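Local coordinates for protein voltage-sensor containing phosphatase (Ciona intestinalis, PDB 3V0H) that probably removes phosphate from membrane phosphoinositides through a PTEN-like phosphatase and C2 module that a voltage sensor would control, at residues F23-T28 with I52-R57; I69-S74 with A123-G128; H95-L100 with I179-Y184. The protein carries 1 engineered substitution. All blocks are in the same frame, centred on the assembly; numbering follows the deposited sequence. Where two conformers were deposited one is given.

Contact 1. Residues F23-T28 with I52-R57; sequences FDLDLT and IGEVSR
Arg-57 and Phe-23 lie almost flat against each other, the guanidinium and ring planes only 12° apart. The overlap is offset: Phe-23 CE2 sits over one face of the guanidinium near its rim, 3.4 Å from Arg-57 NH1. A bend at chi3 (66°) in an otherwise straight chain folds the Arg-57 head back to reach it. Phe-23 also meets Phe-58 of the same helix edge-to-face.

Glu-54 slides past the ring in the reverse direction, fully extended, and presents OE1 to the main chain. Asp-24 N points at Glu-54 OE1 from 3.0 Å with an N-H...O angle of 171°, arriving nearly along the C-O bond. Glu-54 was modelled in two conformers, so this bond is assured for only one of them. Leu-25 comes from the other direction, its CD2 3.6 Å from Glu-54 CD, and the same methyl touches Val-55 CG2 at 3.9 Å.

The contact thus ties the start of helix 52-62 to the chain leading into edge strand 27-29. Asp-24 OD2 stays 6.5 Å from Glu-54 OE1 and pairs with Arg-17, which probably eases the repulsion between two acids. Across this contact a backbone N-H, a neutral donor, meets the Glu-54 carboxylate.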
loop_
_atom_site.group_PDB
_atom_site.type_symbol
_atom_site.label_atom_id
_atom_site.label_comp_id
_atom_site.label_asym_id
_atom_site.label_seq_id
_atom_site.Cartn_x
_atom_site.Cartn_y
_atom_site.Cartn_z
ATOM N N PHE A 23 -28.601 10.769 8.680
ATOM C CA PHE A 23 -27.215 10.331 8.838
ATOM C C PHE A 23 -26.260 11.408 8.348
ATOM O O PHE A 23 -26.552 12.109 7.377
ATOM C CB PHE A 23 -26.963 9.033 8.065
ATOM C CG PHE A 23 -27.658 7.836 8.646
ATOM C CD1 PHE A 23 -28.821 7.341 8.072
ATOM C CD2 PHE A 23 -27.147 7.202 9.771
ATOM C CE1 PHE A 23 -29.470 6.227 8.617
ATOM C CE2 PHE A 23 -27.791 6.096 10.320
ATOM C CZ PHE A 23 -28.951 5.610 9.741
ATOM N N ASP A 24 -25.129 11.545 9.033
ATOM C CA ASP A 24 -24.031 12.389 8.565
ATOM C C ASP A 24 -22.710 11.671 8.829
ATOM O O ASP A 24 -22.118 11.807 9.904
ATOM C CB ASP A 24 -24.052 13.769 9.238
ATOM C CG ASP A 24 -23.225 14.805 8.484
ATOM O OD1 ASP A 24 -23.590 16.001 8.536
ATOM O OD2 ASP A 24 -22.223 14.439 7.828
ATOM N N LEU A 25 -22.259 10.910 7.834
ATOM C CA LEU A 25 -21.114 10.016 7.989
ATOM C C LEU A 25 -20.069 10.201 6.893
ATOM O O LEU A 25 -20.402 10.568 5.766
ATOM C CB LEU A 25 -21.599 8.558 8.001
ATOM C CG LEU A 25 -22.423 8.104 9.211
ATOM C CD1 LEU A 25 -23.012 6.718 8.989
ATOM C CD2 LEU A 25 -21.586 8.128 10.467
ATOM N N ASP A 26 -18.805 9.962 7.239
ATOM C CA ASP A 26 -17.737 9.896 6.250
ATOM C C ASP A 26 -17.805 8.516 5.618
ATOM O O ASP A 26 -17.129 7.581 6.042
ATOM C CB ASP A 26 -16.371 10.136 6.885
ATOM C CG ASP A 26 -15.239 10.073 5.871
ATOM O OD1 ASP A 26 -15.451 10.439 4.692
ATOM O OD2 ASP A 26 -14.131 9.662 6.256
ATOM N N LEU A 27 -18.652 8.413 4.603
ATOM C CA LEU A 27 -19.022 7.146 4.002
ATOM C C LEU A 27 -19.389 7.415 2.547
ATOM O O LEU A 27 -20.239 8.258 2.260
ATOM C CB LEU A 27 -20.202 6.547 4.771
ATOM C CG LEU A 27 -20.694 5.136 4.464
ATOM C CD1 LEU A 27 -21.358 4.522 5.706
ATOM C CD2 LEU A 27 -21.660 5.162 3.302
ATOM N N THR A 28 -18.739 6.692 1.643
ATOM C CA THR A 28 -18.897 6.905 0.212
ATOM C C THR A 28 -19.364 5.623 -0.464
ATOM O O THR A 28 -18.762 4.567 -0.265
ATOM C CB THR A 28 -17.553 7.322 -0.420
ATOM O OG1 THR A 28 -17.016 8.447 0.285
ATOM C CG2 THR A 28 -17.723 7.663 -1.905
ATOM N N ILE A 52 -19.257 4.731 16.025
ATOM C CA ILE A 52 -19.579 3.330 15.741
ATOM C C ILE A 52 -21.087 3.037 15.832
ATOM O O ILE A 52 -21.637 2.298 15.009
ATOM C CB ILE A 52 -18.731 2.353 16.617
ATOM C CG1 ILE A 52 -18.902 0.906 16.131
ATOM C CG2 ILE A 52 -19.041 2.535 18.120
ATOM C CD1 ILE A 52 -17.822 -0.040 16.612
ATOM N N GLY A 53 -21.746 3.645 16.819
ATOM C CA GLY A 53 -23.190 3.521 16.990
ATOM C C GLY A 53 -24.003 3.940 15.780
ATOM O O GLY A 53 -24.962 3.256 15.414
ATOM N N GLU A 54 -23.608 5.055 15.160
ATOM C CA GLU A 54 -24.289 5.600 13.978
ATOM C C GLU A 54 -24.008 4.766 12.728
ATOM O O GLU A 54 -24.908 4.510 11.918
ATOM C CB GLU A 54 -23.882 7.062 13.732
ATOM C CG GLU A 54 -24.830 7.823 12.791
ATOM C CD GLU A 54 -24.383 9.254 12.472
ATOM O OE1 GLU A 54 -24.880 9.807 11.466
ATOM O OE2 GLU A 54 -23.548 9.827 13.209
ATOM N N VAL A 55 -22.752 4.355 12.570
ATOM C CA VAL A 55 -22.352 3.501 11.453
ATOM C C VAL A 55 -23.099 2.172 11.513
ATOM O O VAL A 55 -23.642 1.717 10.506
ATOM C CB VAL A 55 -20.819 3.270 11.416
ATOM C CG1 VAL A 55 -20.424 2.398 10.219
ATOM C CG2 VAL A 55 -20.089 4.603 11.349
ATOM N N SER A 56 -23.134 1.568 12.699
ATOM C CA SER A 56 -23.886 0.334 12.942
ATOM C C SER A 56 -25.359 0.519 12.570
ATOM O O SER A 56 -25.936 -0.280 11.831
ATOM C CB SER A 56 -23.749 -0.084 14.415
ATOM O OG SER A 56 -24.723 -1.046 14.789
ATOM N N ARG A 57 -25.961 1.584 13.096
ATOM C CA ARG A 57 -27.357 1.924 12.802
ATOM C C ARG A 57 -27.579 2.117 11.302
ATOM O O ARG A 57 -28.591 1.666 10.765
ATOM C CB ARG A 57 -27.808 3.172 13.581
ATOM C CG ARG A 57 -29.318 3.446 13.488
ATOM C CD ARG A 57 -29.792 4.571 14.419
ATOM N NE ARG A 57 -29.248 5.884 14.062
ATOM C CZ ARG A 57 -29.760 6.701 13.143
ATOM N NH1 ARG A 57 -29.179 7.867 12.907
ATOM N NH2 ARG A 57 -30.840 6.357 12.449
#

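Contact 2. Residues I69-S74 with A123-G128. Engineered in segment 123-128: Ser-126 (natural residue Cys). With I3P (D-myo-inositol-1,4,5-triphosphate), chain C; I3P (D-myo-inositol-1,4,5-triphosphate), chain D.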
loop_
_atom_site.group_PDB
_atom_site.type_symbol
_atom_site.label_atom_id
_atom_site.label_comp_id
_atom_site.label_asym_id
_atom_site.label_seq_id
_atom_site.Cartn_x
_atom_site.Cartn_y
_atom_site.Cartn_z
ATOM N N ILE A 69 -18.536 -6.112 6.561
ATOM C CA ILE A 69 -17.602 -5.014 6.849
ATOM C C ILE A 69 -16.170 -5.537 6.794
ATOM O O ILE A 69 -15.888 -6.593 7.342
ATOM C CB ILE A 69 -17.886 -4.405 8.269
ATOM C CG1 ILE A 69 -19.378 -4.060 8.429
ATOM C CG2 ILE A 69 -16.986 -3.167 8.543
ATOM C CD1 ILE A 69 -19.903 -3.059 7.399
ATOM N N TYR A 70 -15.272 -4.787 6.156
ATOM C CA TYR A 70 -13.852 -5.139 6.116
ATOM C C TYR A 70 -13.038 -4.104 6.867
ATOM O O TYR A 70 -13.028 -2.936 6.488
ATOM C CB TYR A 70 -13.362 -5.271 4.663
ATOM C CG TYR A 70 -14.041 -6.425 3.976
ATOM C CD1 TYR A 70 -15.277 -6.257 3.361
ATOM C CD2 TYR A 70 -13.477 -7.702 4.004
ATOM C CE1 TYR A 70 -15.931 -7.330 2.765
ATOM C CE2 TYR A 70 -14.120 -8.780 3.405
ATOM C CZ TYR A 70 -15.347 -8.583 2.788
ATOM O OH TYR A 70 -15.994 -9.634 2.184
ATOM N N ASN A 71 -12.407 -4.540 7.953
ATOM C CA ASN A 71 -11.487 -3.706 8.726
ATOM C C ASN A 71 -10.046 -3.949 8.292
ATOM O O ASN A 71 -9.489 -5.031 8.504
ATOM C CB ASN A 71 -11.656 -3.956 10.229
ATOM C CG ASN A 71 -10.662 -3.167 11.074
ATOM O OD1 ASN A 71 -9.999 -2.250 10.586
ATOM N ND2 ASN A 71 -10.541 -3.547 12.347
ATOM N N LEU A 72 -9.441 -2.922 7.703
ATOM C CA LEU A 72 -8.100 -3.043 7.135
ATOM C C LEU A 72 -6.969 -2.574 8.055
ATOM O O LEU A 72 -5.789 -2.628 7.682
ATOM C CB LEU A 72 -8.037 -2.312 5.788
ATOM C CG LEU A 72 -8.568 -3.043 4.547
ATOM C CD1 LEU A 72 -9.936 -3.684 4.767
ATOM C CD2 LEU A 72 -8.633 -2.071 3.372
ATOM N N CYS A 73 -7.312 -2.118 9.254
ATOM C CA CYS A 73 -6.300 -1.609 10.173
ATOM C C CYS A 73 -5.647 -2.727 10.948
ATOM O O CYS A 73 -6.320 -3.434 11.696
ATOM C CB CYS A 73 -6.923 -0.626 11.161
ATOM S SG CYS A 73 -7.718 0.752 10.384
ATOM N N SER A 74 -4.338 -2.889 10.783
ATOM C CA SER A 74 -3.593 -3.815 11.640
ATOM C C SER A 74 -3.551 -3.290 13.074
ATOM O O SER A 74 -3.492 -4.074 14.021
ATOM C CB SER A 74 -2.168 -4.028 11.128
ATOM O OG SER A 74 -1.400 -2.838 11.260
ATOM N N ALA A 123 -18.586 -3.131 2.735
ATOM C CA ALA A 123 -18.098 -1.843 3.196
ATOM C C ALA A 123 -16.662 -1.996 3.675
ATOM O O ALA A 123 -16.391 -2.679 4.670
ATOM C CB ALA A 123 -18.978 -1.296 4.291
ATOM N N ILE A 124 -15.753 -1.362 2.950
ATOM C CA ILE A 124 -14.324 -1.490 3.209
ATOM C C ILE A 124 -13.867 -0.252 3.955
ATOM O O ILE A 124 -14.111 0.871 3.512
ATOM C CB ILE A 124 -13.545 -1.680 1.887
ATOM C CG1 ILE A 124 -13.976 -3.007 1.230
ATOM C CG2 ILE A 124 -12.028 -1.643 2.121
ATOM C CD1 ILE A 124 -13.597 -3.136 -0.237
ATOM N N HIS A 125 -13.239 -0.450 5.111
ATOM C CA HIS A 125 -12.759 0.694 5.870
ATOM C C HIS A 125 -11.351 0.516 6.404
ATOM O O HIS A 125 -10.832 -0.583 6.500
ATOM C CB HIS A 125 -13.731 1.051 7.009
ATOM C CG HIS A 125 -13.531 0.251 8.259
ATOM N ND1 HIS A 125 -12.539 0.531 9.176
ATOM C CD2 HIS A 125 -14.218 -0.801 8.759
ATOM C CE1 HIS A 125 -12.610 -0.333 10.174
ATOM N NE2 HIS A 125 -13.626 -1.143 9.951
ATOM N N SER A 126 -10.740 1.634 6.767
ATOM C CA SER A 126 -9.436 1.606 7.373
ATOM C C SER A 126 -9.449 2.712 8.417
ATOM O O SER A 126 -10.434 2.859 9.135
ATOM C CB SER A 126 -8.376 1.815 6.308
ATOM O OG SER A 126 -8.799 2.845 5.424
ATOM N N LYS A 127 -8.367 3.472 8.535
ATOM C CA LYS A 127 -8.379 4.619 9.437
ATOM C C LYS A 127 -9.058 5.786 8.740
ATOM O O LYS A 127 -10.027 6.337 9.255
ATOM C CB LYS A 127 -6.967 4.996 9.870
ATOM C CG LYS A 127 -6.906 6.153 10.857
ATOM C CD LYS A 127 -5.476 6.559 11.098
ATOM C CE LYS A 127 -5.409 7.811 11.954
ATOM N NZ LYS A 127 -4.003 8.092 12.369
ATOM N N GLY A 128 -8.551 6.150 7.563
ATOM C CA GLY A 128 -9.069 7.308 6.828
ATOM C C GLY A 128 -9.894 6.981 5.594
ATOM O O GLY A 128 -10.374 7.884 4.915
HETATM C C1 I3P C . -4.554 6.708 5.430
HETATM C C2 I3P C . -4.740 7.402 6.783
HETATM C C3 I3P C . -3.485 8.200 7.147
HETATM C C4 I3P C . -3.133 9.201 6.042
HETATM C C5 I3P C . -2.904 8.477 4.718
HETATM C C6 I3P C . -4.150 7.681 4.324
HETATM O O1 I3P C . -5.760 6.082 5.027
HETATM O O2 I3P C . -5.891 8.253 6.754
HETATM O O3 I3P C . -3.657 8.873 8.406
HETATM O O4 I3P C . -1.936 9.882 6.383
HETATM O O5 I3P C . -2.529 9.410 3.700
HETATM O O6 I3P C . -3.909 6.914 3.148
HETATM P P1 I3P C . -5.980 4.504 5.262
HETATM O O11 I3P C . -7.183 4.200 4.394
HETATM O O12 I3P C . -4.722 3.829 4.784
HETATM O O13 I3P C . -6.245 4.416 6.740
HETATM P P4 I3P C . -1.982 11.389 6.988
HETATM O O41 I3P C . -0.536 11.537 7.388
HETATM O O42 I3P C . -2.988 11.314 8.112
HETATM O O43 I3P C . -2.444 12.240 5.838
HETATM P P5 I3P C . -1.556 8.958 2.501
HETATM O O51 I3P C . -0.911 10.235 2.038
HETATM O O52 I3P C . -0.615 7.942 3.091
HETATM O O53 I3P C . -2.476 8.321 1.484
HETATM C C1 I3P D . -7.201 7.480 18.959
HETATM C C2 I3P D . -6.113 6.476 19.333
HETATM C C3 I3P D . -5.355 6.023 18.089
HETATM C C4 I3P D . -4.763 7.183 17.279
HETATM C C5 I3P D . -5.672 8.410 17.109
HETATM C C6 I3P D . -6.631 8.718 18.267
HETATM O O1 I3P D . -7.911 7.888 20.130
HETATM O O2 I3P D . -5.213 7.044 20.296
HETATM O O3 I3P D . -4.304 5.132 18.485
HETATM O O4 I3P D . -4.448 6.695 15.975
HETATM O O5 I3P D . -4.839 9.558 16.933
HETATM O O6 I3P D . -7.716 9.501 17.759
HETATM P P1 I3P D . -8.971 6.932 20.885
HETATM O O11 I3P D . -10.056 7.883 21.329
HETATM O O12 I3P D . -9.422 5.928 19.848
HETATM O O13 I3P D . -8.167 6.337 22.018
HETATM P P4 I3P D . -2.946 6.307 15.540
HETATM O O41 I3P D . -2.119 7.522 15.888
HETATM O O42 I3P D . -3.070 6.044 14.059
HETATM O O43 I3P D . -2.618 5.079 16.355
HETATM P P5 I3P D . -4.809 10.406 15.562
HETATM O O51 I3P D . -4.210 11.729 15.975
HETATM O O52 I3P D . -6.252 10.489 15.123
HETATM O O53 I3P D . -3.927 9.588 14.650
#
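Tyr-70 and Ile-124 face each other at the middle of two parallel strands, whose directions differ by 14°. The main chain supplies three hydrogen bonds. Tyr-70 N donates to Ala-123 O at 2.8 Å, and Tyr-70 O takes the N-H of His-125. Leu-72 N reaches His-125 O at 3.0 Å, a more bent bond (149°) where the strands are ending.

Apolar packing differs on the two faces of the sheet. Leu-72 CD2 meets Ile-124 CG2 at 3.6 Å on the side covered by helix 131-143. Ile-69 and Ala-123 pack on the reverse side with Asn-71 and His-125. There the His-125 ring takes a CH-pi contact from Asn-71 CA, 3.9 Å from its centroid, while Ile-69 CG2 lies in the ring plane at the edge, 3.6 Å from His-125 CD2.

This is the strand-to-loop passage of the protein tyrosine phosphatase fold: His-125 opens the HCx5R signature of the phosphate-binding P-loop, with engineered Ser-126 at the place of the cysteine and Arg-132 closing it.

Two side-chain hydrogen bonds lie within the segments. His-125 ND1 donates to a lone pair of Ser-126 O in plane, at 3.1 Å and 174°, and NE2 is paired with Tyr-78 OH, which together fix the ring's rotation. Asn-71 OD1 accepts from Cys-73 N, an Asx turn in which the donor stands above the amide's carbonyl plane; beyond it Cys-73 SG packs against the Ser-126 to Lys-127 peptide.

The loop's backbone grips the chain C inositol trisphosphate: Lys-127 N and Gly-128 N both donate to phosphate oxygen O13, Gly-128 N at 3.0 Å. The approach of Ser-126 OG to O11 is too short to trust. Lys-127, extended, sends NZ between two phosphates of the chain D ligand, bonding O42 and, 2.7 Å from NZ, O53.

Contact 3. Residues H95-L100 with I179-Y184. With I3P (D-myo-inositol-1,4,5-triphosphate), chain C.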
loop_
_atom_site.group_PDB
_atom_site.type_symbol
_atom_site.label_atom_id
_atom_site.label_comp_id
_atom_site.label_asym_id
_atom_site.label_seq_id
_atom_site.Cartn_x
_atom_site.Cartn_y
_atom_site.Cartn_z
ATOM N N HIS A 95 0.014 3.282 5.644
ATOM C CA HIS A 95 1.024 3.619 4.605
ATOM C C HIS A 95 1.717 2.411 3.976
ATOM O O HIS A 95 2.744 2.563 3.304
ATOM C CB HIS A 95 2.103 4.587 5.120
ATOM C CG HIS A 95 1.578 5.683 6.000
ATOM N ND1 HIS A 95 0.733 6.669 5.543
ATOM C CD2 HIS A 95 1.815 5.962 7.303
ATOM C CE1 HIS A 95 0.446 7.492 6.535
ATOM N NE2 HIS A 95 1.092 7.089 7.613
ATOM N N ASN A 96 1.178 1.218 4.203
ATOM C CA ASN A 96 1.771 0.005 3.647
ATOM C C ASN A 96 0.755 -0.809 2.835
ATOM O O ASN A 96 -0.306 -0.298 2.476
ATOM C CB ASN A 96 2.443 -0.823 4.755
ATOM C CG ASN A 96 3.748 -0.192 5.238
ATOM O OD1 ASN A 96 4.817 -0.480 4.703
ATOM N ND2 ASN A 96 3.655 0.708 6.213
ATOM N N VAL A 97 1.084 -2.065 2.538
ATOM C CA VAL A 97 0.251 -2.890 1.669
ATOM C C VAL A 97 -0.068 -4.243 2.302
ATOM O O VAL A 97 0.663 -4.709 3.171
ATOM C CB VAL A 97 0.902 -3.129 0.271
ATOM C CG1 VAL A 97 0.950 -1.839 -0.547
ATOM C CG2 VAL A 97 2.308 -3.761 0.385
ATOM N N PRO A 98 -1.165 -4.878 1.853
ATOM C CA PRO A 98 -1.397 -6.253 2.254
ATOM C C PRO A 98 -0.408 -7.170 1.542
ATOM O O PRO A 98 0.094 -6.816 0.472
ATOM C CB PRO A 98 -2.796 -6.533 1.704
ATOM C CG PRO A 98 -2.890 -5.707 0.479
ATOM C CD PRO A 98 -2.173 -4.414 0.870
ATOM N N THR A 99 -0.160 -8.354 2.098
ATOM C CA THR A 99 0.528 -9.381 1.317
ATOM C C THR A 99 -0.408 -9.781 0.183
ATOM O O THR A 99 -1.630 -9.662 0.312
ATOM C CB THR A 99 0.885 -10.626 2.157
ATOM O OG1 THR A 99 -0.310 -11.297 2.568
ATOM C CG2 THR A 99 1.707 -10.224 3.388
ATOM N N LEU A 100 0.142 -10.225 -0.945
ATOM C CA LEU A 100 -0.731 -10.716 -2.021
ATOM C C LEU A 100 -1.578 -11.905 -1.557
ATOM O O LEU A 100 -2.740 -12.026 -1.941
ATOM C CB LEU A 100 0.060 -11.055 -3.287
ATOM C CG LEU A 100 0.686 -9.825 -3.959
ATOM C CD1 LEU A 100 1.505 -10.213 -5.185
ATOM C CD2 LEU A 100 -0.388 -8.803 -4.326
ATOM N N ILE A 179 -0.198 1.773 -5.001
ATOM C CA ILE A 179 -0.453 1.809 -6.443
ATOM C C ILE A 179 0.118 0.553 -7.134
ATOM O O ILE A 179 -0.572 -0.071 -7.945
ATOM C CB ILE A 179 0.088 3.129 -7.076
ATOM C CG1 ILE A 179 -0.729 4.331 -6.557
ATOM C CG2 ILE A 179 0.102 3.060 -8.611
ATOM C CD1 ILE A 179 -0.094 5.701 -6.821
ATOM N N ARG A 180 1.361 0.185 -6.795
ATOM C CA ARG A 180 2.018 -1.012 -7.348
ATOM C C ARG A 180 1.236 -2.284 -7.032
ATOM O O ARG A 180 1.135 -3.190 -7.865
ATOM C CB ARG A 180 3.457 -1.145 -6.815
ATOM C CG ARG A 180 4.126 -2.507 -7.094
ATOM C CD ARG A 180 5.594 -2.565 -6.657
ATOM N NE ARG A 180 6.322 -1.389 -7.117
ATOM C CZ ARG A 180 6.717 -0.394 -6.334
ATOM N NH1 ARG A 180 6.497 -0.429 -5.024
ATOM N NH2 ARG A 180 7.345 0.639 -6.865
ATOM N N TYR A 181 0.690 -2.362 -5.823
ATOM C CA TYR A 181 -0.020 -3.577 -5.415
ATOM C C TYR A 181 -1.359 -3.822 -6.130
ATOM O O TYR A 181 -1.708 -4.969 -6.445
ATOM C CB TYR A 181 -0.064 -3.708 -3.887
ATOM C CG TYR A 181 1.158 -4.468 -3.396
ATOM C CD1 TYR A 181 2.445 -3.974 -3.625
ATOM C CD2 TYR A 181 1.028 -5.711 -2.778
ATOM C CE1 TYR A 181 3.578 -4.690 -3.219
ATOM C CE2 TYR A 181 2.149 -6.431 -2.363
ATOM C CZ TYR A 181 3.413 -5.921 -2.588
ATOM O OH TYR A 181 4.512 -6.647 -2.188
ATOM N N VAL A 182 -2.077 -2.742 -6.424
ATOM C CA VAL A 182 -3.255 -2.829 -7.286
ATOM C C VAL A 182 -2.814 -3.254 -8.700
ATOM O O VAL A 182 -3.476 -4.071 -9.341
ATOM C CB VAL A 182 -4.063 -1.515 -7.294
ATOM C CG1 VAL A 182 -5.338 -1.678 -8.102
ATOM C CG2 VAL A 182 -4.414 -1.106 -5.854
ATOM N N GLY A 183 -1.670 -2.730 -9.146
ATOM C CA GLY A 183 -1.038 -3.153 -10.403
ATOM C C GLY A 183 -0.716 -4.636 -10.385
ATOM O O GLY A 183 -0.934 -5.334 -11.376
ATOM N N TYR A 184 -0.216 -5.115 -9.243
ATOM C CA TYR A 184 0.067 -6.530 -9.056
ATOM C C TYR A 184 -1.202 -7.352 -9.203
ATOM O O TYR A 184 -1.184 -8.402 -9.841
ATOM C CB TYR A 184 0.691 -6.812 -7.684
ATOM C CG TYR A 184 2.190 -6.595 -7.559
ATOM C CD1 TYR A 184 2.792 -6.584 -6.293
ATOM C CD2 TYR A 184 3.009 -6.410 -8.681
ATOM C CE1 TYR A 184 4.155 -6.400 -6.142
ATOM C CE2 TYR A 184 4.397 -6.227 -8.535
ATOM C CZ TYR A 184 4.955 -6.230 -7.261
ATOM O OH TYR A 184 6.310 -6.057 -7.085
HETATM C C1 I3P C . -4.554 6.708 5.430
HETATM C C2 I3P C . -4.740 7.402 6.783
HETATM C C3 I3P C . -3.485 8.200 7.147
HETATM C C4 I3P C . -3.133 9.201 6.042
HETATM C C5 I3P C . -2.904 8.477 4.718
HETATM C C6 I3P C . -4.150 7.681 4.324
HETATM O O1 I3P C . -5.760 6.082 5.027
HETATM O O2 I3P C . -5.891 8.253 6.754
HETATM O O3 I3P C . -3.657 8.873 8.406
HETATM O O4 I3P C . -1.936 9.882 6.383
HETATM O O5 I3P C . -2.529 9.410 3.700
HETATM O O6 I3P C . -3.909 6.914 3.148
HETATM P P1 I3P C . -5.980 4.504 5.262
HETATM O O11 I3P C . -7.183 4.200 4.394
HETATM O O12 I3P C . -4.722 3.829 4.784
HETATM O O13 I3P C . -6.245 4.416 6.740
HETATM P P4 I3P C . -1.982 11.389 6.988
HETATM O O41 I3P C . -0.536 11.537 7.388
HETATM O O42 I3P C . -2.988 11.314 8.112
HETATM O O43 I3P C . -2.444 12.240 5.838
HETATM P P5 I3P C . -1.556 8.958 2.501
HETATM O O51 I3P C . -0.911 10.235 2.038
HETATM O O52 I3P C . -0.615 7.942 3.091
HETATM O O53 I3P C . -2.476 8.321 1.484
#
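Val-97 has CG1 anti to its carbonyl carbon (chi1 -69°), which leaves CG2 between the backbone N and carbonyl carbon and aims that methyl at the Tyr-181 ring. Leu-100 has its CG beside the backbone N and an extended end, bringing CD1 and CD2 down onto the two tyrosines. The place is the seam between the tensin-type phosphatase domain and the C2 domain: a loop ahead of helix 100-115 packs on helix 176-191, and strand 290-295 of the C2 domain closes over both through Trp-293, Phe-294 and Asn-295.

The Tyr-181 ring is held between two neighbours. Over the centre of one face Val-97 CG2 makes a CH-pi contact, 3.7 Å from the Tyr-181 centroid and just 5° off the normal. Over the centre of the opposite face comes Tyr-184 CD1, 3.6 Å above the Tyr-181 plane. Leu-100 bridges the pair, with CD2 3.7 Å from Tyr-181 CD2 and CD1 4.0 Å from Tyr-184 CD1. Pro-98 O approaches this ring obliquely, 3.5 Å from Tyr-181 CE2; it is buried with no hydrogen-bond partner in the model.

Polar anchoring comes largely from the C2 side. Asp-269 takes Tyr-181 OH on one carboxylate oxygen and Leu-100 N on the other, joining loop and helix through a single side chain, while Tyr-184 OH bonds Asn-295 N. Within the phosphatase part, Thr-99 acts as the N-cap of helix 100-115, its OG1 accepting from Asp-102 N.

At its other end the loop reaches the ligand. The His-95 ring, stacked with Tyr-285, donates from ND1 to O52 of the chain C inositol trisphosphate at 3.1 Å and 149°, and O4 of that ligand lies in the ring plane, 3.4 Å from His-95 CE1.

How the contacts relate
The three contacts run across the phosphatase domain toward the C2 domain. Contacts 1 and 2 have centres 14 Å apart and nearest atoms about 4 Å apart without touching; strand 67-73 is the next element after helix 52-62, and both contacts reach the same mixed sheet. Contact 3 lies 15 Å from contact 2 and 27 Å from contact 1, centre to centre. Contacts 2 and 3 alternate along the chain and meet at the chain C inositol trisphosphate: the P-loop holds its 1-phosphate while His-95 reaches the 5-phosphate. Contact 1 stands back, with the Val-55 side chain about 14 Å from a bound inositol trisphosphate.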